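Side-chain contact in uncharacterized protein (Equus caballus, PDB 5WF2), which probably associates with the adaptor complex AP-4 and may thereby act in vesicular protein trafficking at the trans-Golgi network, represented here by its VHS/ENTH-like domain: residues R80-V85 against G116-K121. Residues are numbered along the deposited sequence; the frame is centred on the assembly and turned at random.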
loop_
_atom_site.group_PDB
_atom_site.type_symbol
_atom_site.label_atom_id
_atom_site.label_comp_id
_atom_site.label_asym_id
_atom_site.label_seq_id
_atom_site.Cartn_x
_atom_site.Cartn_y
_atom_site.Cartn_z
ATOM N N ARG A 80 1.024 6.202 5.280
ATOM C CA ARG A 80 1.613 4.933 5.701
ATOM C C ARG A 80 1.167 3.798 4.797
ATOM O O ARG A 80 1.961 2.899 4.491
ATOM C CB ARG A 80 1.265 4.639 7.170
ATOM C CG ARG A 80 1.879 5.672 8.153
ATOM C CD ARG A 80 1.576 5.328 9.603
ATOM N NE ARG A 80 2.184 4.069 10.004
ATOM C CZ ARG A 80 3.412 3.941 10.472
ATOM N NH1 ARG A 80 4.161 5.002 10.624
ATOM N NH2 ARG A 80 3.886 2.739 10.803
ATOM N N ALA A 81 -0.094 3.809 4.375
ATOM C CA ALA A 81 -0.584 2.792 3.446
ATOM C C ALA A 81 0.164 2.870 2.124
ATOM O O ALA A 81 0.564 1.833 1.594
ATOM C CB ALA A 81 -2.092 2.944 3.236
ATOM N N LEU A 82 0.370 4.085 1.582
ATOM C CA LEU A 82 1.217 4.254 0.388
ATOM C C LEU A 82 2.636 3.752 0.615
ATOM O O LEU A 82 3.252 3.169 -0.293
ATOM C CB LEU A 82 1.264 5.713 -0.068
ATOM C CG LEU A 82 -0.031 6.291 -0.664
ATOM C CD1 LEU A 82 0.079 7.794 -0.879
ATOM C CD2 LEU A 82 -0.431 5.629 -1.968
ATOM N N GLY A 83 3.214 4.052 1.775
ATOM C CA GLY A 83 4.521 3.502 2.095
ATOM C C GLY A 83 4.549 1.997 2.017
ATOM O O GLY A 83 5.519 1.410 1.528
ATOM N N ALA A 84 3.508 1.351 2.535
ATOM C CA ALA A 84 3.451 -0.101 2.532
ATOM C C ALA A 84 3.334 -0.626 1.106
ATOM O O ALA A 84 3.954 -1.634 0.777
ATOM C CB ALA A 84 2.292 -0.597 3.381
ATOM N N VAL A 85 2.534 0.049 0.269
ATOM C CA VAL A 85 2.440 -0.275 -1.161
ATOM C C VAL A 85 3.809 -0.172 -1.821
ATOM O O VAL A 85 4.231 -1.073 -2.538
ATOM C CB VAL A 85 1.417 0.643 -1.861
ATOM C CG1 VAL A 85 1.483 0.459 -3.403
ATOM C CG2 VAL A 85 0.007 0.411 -1.367
ATOM N N GLY A 116 0.196 18.164 -2.489
ATOM C CA GLY A 116 0.318 17.833 -1.092
ATOM C C GLY A 116 1.017 16.488 -0.942
ATOM O O GLY A 116 1.330 15.830 -1.935
ATOM N N PRO A 117 1.234 16.042 0.296
ATOM C CA PRO A 117 2.049 14.826 0.518
ATOM C C PRO A 117 1.498 13.555 -0.120
ATOM O O PRO A 117 2.267 12.763 -0.700
ATOM C CB PRO A 117 2.062 14.698 2.048
ATOM C CG PRO A 117 1.700 16.055 2.574
ATOM C CD PRO A 117 0.783 16.661 1.553
ATOM N N VAL A 118 0.201 13.304 0.035
ATOM C CA VAL A 118 -0.395 12.075 -0.478
ATOM C C VAL A 118 -0.395 12.095 -1.996
ATOM O O VAL A 118 -0.030 11.110 -2.641
ATOM C CB VAL A 118 -1.804 11.885 0.094
ATOM C CG1 VAL A 118 -2.586 10.749 -0.604
ATOM C CG2 VAL A 118 -1.722 11.602 1.574
ATOM N N THR A 119 -0.758 13.231 -2.590
ATOM C CA THR A 119 -0.734 13.357 -4.041
ATOM C C THR A 119 0.677 13.121 -4.576
ATOM O O THR A 119 0.882 12.390 -5.560
ATOM C CB THR A 119 -1.255 14.752 -4.461
ATOM O OG1 THR A 119 -2.654 14.872 -4.133
ATOM C CG2 THR A 119 -1.091 14.945 -5.958
ATOM N N ASN A 120 1.668 13.745 -3.942
ATOM C CA ASN A 120 3.040 13.611 -4.393
ATOM C C ASN A 120 3.505 12.163 -4.275
ATOM O O ASN A 120 4.117 11.610 -5.198
ATOM C CB ASN A 120 3.957 14.536 -3.578
ATOM C CG ASN A 120 5.434 14.430 -4.004
ATOM O OD1 ASN A 120 6.316 14.061 -3.206
ATOM N ND2 ASN A 120 5.707 14.754 -5.267
ATOM N N LYS A 121 3.239 11.543 -3.143
ATOM C CA LYS A 121 3.739 10.194 -2.919
ATOM C C LYS A 121 3.047 9.197 -3.845
ATOM O O LYS A 121 3.692 8.282 -4.376
ATOM C CB LYS A 121 3.563 9.805 -1.451
ATOM C CG LYS A 121 4.274 8.465 -1.082
ATOM C CD LYS A 121 4.246 8.137 0.435
ATOM C CE LYS A 121 5.579 7.499 0.884
ATOM N NZ LYS A 121 6.004 6.491 -0.126
#
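The flat group that Leu82 meets is the main-chain carbonyl of Val118: methyl CD1 of Leu82 lies 3.8 Å from Val118 O, with an angle of about 118° at the oxygen. The methyl thus sits out at the oxygen end of the group, in a van der Waals contact. The same CD1 reaches Val118 CG1 at 4.0 Å, where the two side chains cross at about a right angle, and Lys121 CB at 4.1 Å. One leucine methyl therefore rests between residues a turn apart on the facing helix. Lys121 closes over the root of the leucine, its CD lying 3.9 Å from Leu82 CB. The lysine leaves its helix with CG trans to the main-chain nitrogen (chi1 -171°) and runs straight toward helix 75-89, then bends at its last two torsions. That bend swings NZ alongside Gly83, 4.0 Å from Gly83 CA. Leu82 thus brings only hydrocarbon to the contact, while the lysine amine lies at its margin. The two helical segments run nearly parallel, 12° apart, their axes 10.5 Å apart at closest approach. Within the VHS/ENTH-like helical domain, helix 96-111 packs against the contact: Leu110 touches both Leu82 and Val118, and Leu107 also meets Leu82. The CB of Arg80 is directed away from 116-121, and its NH2 forms a salt bridge with Glu46 OE1, linking helix 75-89 to helix 44-56.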